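Long-range contact in PurR transcriptional regulator (Vibrio parahaemolyticus, PDB 3D8U), which probably binds cis-regulatory DNA as a transcription factor of the LacI/PurR family, with a periplasmic-binding-protein-like regulatory domain: residues E223-F234 / G263-T272. Sequence-based numbering, arbitrary orientation.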
loop_
_atom_site.group_PDB
_atom_site.type_symbol
_atom_site.label_atom_id
_atom_site.label_comp_id
_atom_site.label_asym_id
_atom_site.label_seq_id
_atom_site.Cartn_x
_atom_site.Cartn_y
_atom_site.Cartn_z
ATOM N N GLU B 223 -1.911 -12.199 -8.655
ATOM C CA GLU B 223 -1.792 -13.662 -8.777
ATOM C C GLU B 223 -3.114 -14.381 -8.564
ATOM O O GLU B 223 -3.328 -15.462 -9.111
ATOM C CB GLU B 223 -0.803 -14.213 -7.753
ATOM C CG GLU B 223 -0.643 -15.711 -7.854
ATOM C CD GLU B 223 0.106 -16.288 -6.687
ATOM O OE1 GLU B 223 0.408 -15.488 -5.775
ATOM O OE2 GLU B 223 0.389 -17.522 -6.669
ATOM N N HIS B 224 -3.985 -13.794 -7.747
ATOM C CA HIS B 224 -5.194 -14.467 -7.383
ATOM C C HIS B 224 -6.419 -13.728 -7.861
ATOM O O HIS B 224 -7.483 -13.824 -7.241
ATOM C CB HIS B 224 -5.250 -14.673 -5.879
ATOM C CG HIS B 224 -4.538 -15.898 -5.410
ATOM N ND1 HIS B 224 -3.194 -15.906 -5.100
ATOM C CD2 HIS B 224 -4.982 -17.157 -5.198
ATOM C CE1 HIS B 224 -2.841 -17.114 -4.710
ATOM N NE2 HIS B 224 -3.906 -17.894 -4.766
ATOM N N ALA B 225 -6.271 -12.974 -8.948
ATOM C CA ALA B 225 -7.412 -12.427 -9.674
ATOM C C ALA B 225 -7.977 -13.514 -10.612
ATOM O O ALA B 225 -7.499 -14.634 -10.597
ATOM C CB ALA B 225 -6.968 -11.258 -10.445
ATOM N N TYR B 226 -8.998 -13.213 -11.402
ATOM C CA TYR B 226 -9.531 -14.175 -12.366
ATOM C C TYR B 226 -9.898 -13.528 -13.697
ATOM O O TYR B 226 -10.677 -12.582 -13.712
ATOM C CB TYR B 226 -10.794 -14.817 -11.845
ATOM C CG TYR B 226 -11.453 -15.688 -12.892
ATOM C CD1 TYR B 226 -12.507 -15.202 -13.672
ATOM C CD2 TYR B 226 -11.007 -16.999 -13.117
ATOM C CE1 TYR B 226 -13.108 -15.997 -14.639
ATOM C CE2 TYR B 226 -11.604 -17.808 -14.076
ATOM C CZ TYR B 226 -12.651 -17.295 -14.830
ATOM O OH TYR B 226 -13.233 -18.081 -15.787
ATOM N N PRO B 227 -9.350 -14.033 -14.816
ATOM C CA PRO B 227 -8.284 -15.016 -14.897
ATOM C C PRO B 227 -7.074 -14.415 -14.206
ATOM O O PRO B 227 -6.932 -13.202 -14.241
ATOM C CB PRO B 227 -8.015 -15.082 -16.396
ATOM C CG PRO B 227 -9.269 -14.719 -17.020
ATOM C CD PRO B 227 -9.791 -13.625 -16.159
ATOM N N SER B 228 -6.239 -15.228 -13.565
ATOM C CA SER B 228 -5.076 -14.733 -12.841
ATOM C C SER B 228 -4.170 -14.096 -13.845
ATOM O O SER B 228 -4.175 -14.492 -15.013
ATOM C CB SER B 228 -4.324 -15.903 -12.266
ATOM O OG SER B 228 -4.063 -16.830 -13.298
ATOM N N LEU B 229 -3.348 -13.138 -13.439
ATOM C CA LEU B 229 -2.605 -12.472 -14.493
ATOM C C LEU B 229 -1.101 -12.560 -14.519
ATOM O O LEU B 229 -0.418 -12.364 -13.519
ATOM C CB LEU B 229 -3.088 -11.022 -14.711
ATOM C CG LEU B 229 -3.643 -10.186 -13.570
ATOM C CD1 LEU B 229 -2.560 -10.051 -12.512
ATOM C CD2 LEU B 229 -4.104 -8.846 -14.141
ATOM N N THR B 230 -0.620 -12.846 -15.717
ATOM C CA THR B 230 0.786 -12.861 -16.032
ATOM C C THR B 230 1.417 -11.559 -15.598
ATOM O O THR B 230 1.021 -10.496 -16.048
ATOM C CB THR B 230 0.972 -13.011 -17.544
ATOM O OG1 THR B 230 0.631 -14.343 -17.928
ATOM C CG2 THR B 230 2.395 -12.711 -17.964
ATOM N N SER B 231 2.415 -11.629 -14.742
ATOM C CA SER B 231 3.102 -10.431 -14.365
ATOM C C SER B 231 4.538 -10.662 -13.943
ATOM O O SER B 231 4.980 -11.790 -13.684
ATOM C CB SER B 231 2.397 -9.843 -13.178
ATOM O OG SER B 231 3.149 -10.223 -12.056
ATOM N N ALA B 232 5.234 -9.547 -13.818
ATOM C CA ALA B 232 6.628 -9.524 -13.441
ATOM C C ALA B 232 6.695 -9.307 -11.966
ATOM O O ALA B 232 5.989 -8.458 -11.452
ATOM C CB ALA B 232 7.315 -8.393 -14.131
ATOM N N GLU B 233 7.544 -10.066 -11.277
ATOM C CA GLU B 233 7.649 -9.928 -9.840
ATOM C C GLU B 233 9.052 -9.598 -9.440
ATOM O O GLU B 233 9.967 -9.867 -10.193
ATOM C CB GLU B 233 7.168 -11.192 -9.157
ATOM C CG GLU B 233 5.658 -11.348 -9.247
ATOM C CD GLU B 233 5.182 -12.548 -8.511
ATOM O OE1 GLU B 233 5.979 -13.130 -7.760
ATOM O OE2 GLU B 233 4.015 -12.922 -8.677
ATOM N N PHE B 234 9.212 -8.993 -8.270
ATOM C CA PHE B 234 10.521 -8.591 -7.784
ATOM C C PHE B 234 10.584 -8.976 -6.320
ATOM O O PHE B 234 9.561 -9.202 -5.701
ATOM C CB PHE B 234 10.731 -7.073 -7.913
ATOM C CG PHE B 234 10.416 -6.508 -9.281
ATOM C CD1 PHE B 234 11.422 -6.315 -10.211
ATOM C CD2 PHE B 234 9.119 -6.136 -9.616
ATOM C CE1 PHE B 234 11.145 -5.791 -11.454
ATOM C CE2 PHE B 234 8.824 -5.626 -10.861
ATOM C CZ PHE B 234 9.836 -5.441 -11.779
ATOM N N GLY B 263 17.439 -8.728 -10.671
ATOM C CA GLY B 263 16.323 -8.697 -11.607
ATOM C C GLY B 263 14.936 -9.084 -11.118
ATOM O O GLY B 263 14.473 -8.592 -10.101
ATOM N N PHE B 264 14.273 -9.959 -11.867
ATOM C CA PHE B 264 12.843 -10.201 -11.722
ATOM C C PHE B 264 12.432 -11.547 -12.310
ATOM O O PHE B 264 13.157 -12.116 -13.099
ATOM C CB PHE B 264 12.061 -9.084 -12.414
ATOM C CG PHE B 264 12.073 -9.177 -13.893
ATOM C CD1 PHE B 264 13.188 -8.754 -14.624
ATOM C CD2 PHE B 264 10.981 -9.694 -14.575
ATOM C CE1 PHE B 264 13.213 -8.840 -16.030
ATOM C CE2 PHE B 264 11.013 -9.791 -16.001
ATOM C CZ PHE B 264 12.136 -9.368 -16.715
ATOM N N LYS B 265 11.274 -12.067 -11.926
ATOM C CA LYS B 265 10.791 -13.289 -12.547
ATOM C C LYS B 265 9.507 -12.922 -13.262
ATOM O O LYS B 265 8.722 -12.141 -12.728
ATOM C CB LYS B 265 10.506 -14.399 -11.523
ATOM C CG LYS B 265 11.239 -14.326 -10.175
ATOM C CD LYS B 265 12.651 -14.834 -10.289
ATOM C CE LYS B 265 13.427 -14.609 -8.997
ATOM N NZ LYS B 265 13.080 -15.577 -7.911
ATOM N N LEU B 266 9.317 -13.473 -14.463
ATOM C CA LEU B 266 8.058 -13.416 -15.187
ATOM C C LEU B 266 7.161 -14.650 -14.938
ATOM O O LEU B 266 7.224 -15.637 -15.682
ATOM C CB LEU B 266 8.331 -13.325 -16.676
ATOM C CG LEU B 266 7.352 -12.665 -17.652
ATOM C CD1 LEU B 266 7.190 -13.537 -18.872
ATOM C CD2 LEU B 266 5.999 -12.397 -17.033
ATOM N N LYS B 267 6.314 -14.569 -13.912
ATOM C CA LYS B 267 5.178 -15.487 -13.685
ATOM C C LYS B 267 4.139 -15.501 -14.831
ATOM O O LYS B 267 3.285 -14.593 -14.935
ATOM C CB LYS B 267 4.450 -15.085 -12.383
ATOM C CG LYS B 267 5.339 -15.043 -11.153
ATOM C CD LYS B 267 6.068 -16.383 -10.980
ATOM C CE LYS B 267 7.257 -16.249 -10.063
ATOM N NZ LYS B 267 7.607 -17.612 -9.518
ATOM N N ARG B 268 4.200 -16.529 -15.678
ATOM C CA ARG B 268 3.257 -16.671 -16.780
ATOM C C ARG B 268 1.985 -17.274 -16.230
ATOM O O ARG B 268 2.032 -18.368 -15.699
ATOM C CB ARG B 268 3.834 -17.598 -17.835
ATOM C CG ARG B 268 5.140 -17.121 -18.446
ATOM C CD ARG B 268 6.120 -18.271 -18.638
ATOM N NE ARG B 268 7.104 -17.937 -19.669
ATOM C CZ ARG B 268 8.216 -17.225 -19.464
ATOM N NH1 ARG B 268 9.026 -16.964 -20.483
ATOM N NH2 ARG B 268 8.517 -16.766 -18.248
ATOM N N ARG B 269 0.860 -16.560 -16.314
ATOM C CA ARG B 269 -0.438 -17.088 -15.844
ATOM C C ARG B 269 -1.511 -16.969 -16.916
ATOM O O ARG B 269 -1.185 -16.865 -18.095
ATOM C CB ARG B 269 -0.918 -16.382 -14.585
ATOM C CG ARG B 269 0.169 -15.885 -13.721
ATOM C CD ARG B 269 -0.494 -15.344 -12.527
ATOM N NE ARG B 269 0.337 -14.418 -11.767
ATOM C CZ ARG B 269 1.211 -14.788 -10.840
ATOM N NH1 ARG B 269 1.394 -16.081 -10.565
ATOM N NH2 ARG B 269 1.890 -13.854 -10.194
ATOM N N ALA B 270 -2.789 -16.960 -16.518
ATOM C CA ALA B 270 -3.860 -17.035 -17.514
ATOM C C ALA B 270 -3.832 -15.896 -18.510
ATOM O O ALA B 270 -3.886 -16.138 -19.715
ATOM C CB ALA B 270 -5.194 -17.136 -16.886
ATOM N N SER B 271 -3.700 -14.662 -18.034
ATOM C CA SER B 271 -4.018 -13.512 -18.877
ATOM C C SER B 271 -3.101 -13.352 -20.098
ATOM O O SER B 271 -3.287 -12.405 -20.899
ATOM C CB SER B 271 -3.979 -12.242 -18.057
ATOM O OG SER B 271 -2.635 -11.945 -17.726
ATOM N N THR B 272 -2.106 -14.235 -20.240
ATOM C CA THR B 272 -1.357 -14.298 -21.498
ATOM C C THR B 272 -1.280 -15.656 -22.105
ATOM O O THR B 272 -0.420 -15.887 -22.937
ATOM C CB THR B 272 0.094 -13.745 -21.432
ATOM O OG1 THR B 272 0.900 -14.569 -20.587
ATOM C CG2 THR B 272 0.105 -12.326 -20.948
#
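Glu233 and Lys265 form a hydrogen-bonded antiparallel pair, joined by Glu233 N to Lys265 O (2.8 Å) and Lys265 N to Glu233 O (3.1 Å); with Ser231 N bonded to Lys267 O, they make strands 231-233 and 265-267, linked through helix 236-251, a small two-stranded ribbon in the periplasmic-binding-protein-like domain. Past its end, side chains join the backbone in the pairing: Ser271 N donates to Ser228 O at 3.1 Å, and Thr230 OG1 accepts Arg269 N at 2.8 Å and shares a hydrogen bond with Thr272 OG1, which also meets His114 NE2. Thr230 N, in turn, reaches Ser271 OG, itself bound to Ile213 O on strand 212-215, at the edge of the four-stranded parallel sheet.

Charge gathers around Arg269, whose extended chain (chi2 -176°) carries NE alongside Leu229 to its carbonyl O, 2.8 Å away. Leu229 O and Glu233 OE2 both lie at the guanidinium edge; NH2 makes a salt bridge to the latter with a bent, weak hydrogen bond. Glu223 CG covers one face, 3.4 Å from NH1, and Lys267 CB the opposite one.

Apolar contacts flank both ends, Phe264 CB against Phe234 CE1 (3.6 Å), where both phenylalanines pack on Val107 of helix 104-117, and Pro227 CB against Ala270 CB. Arg269 thus ties the loop after strand 265-267 back to strand 231-233 and the chain before it, its guanidinium probably restricted in rotation.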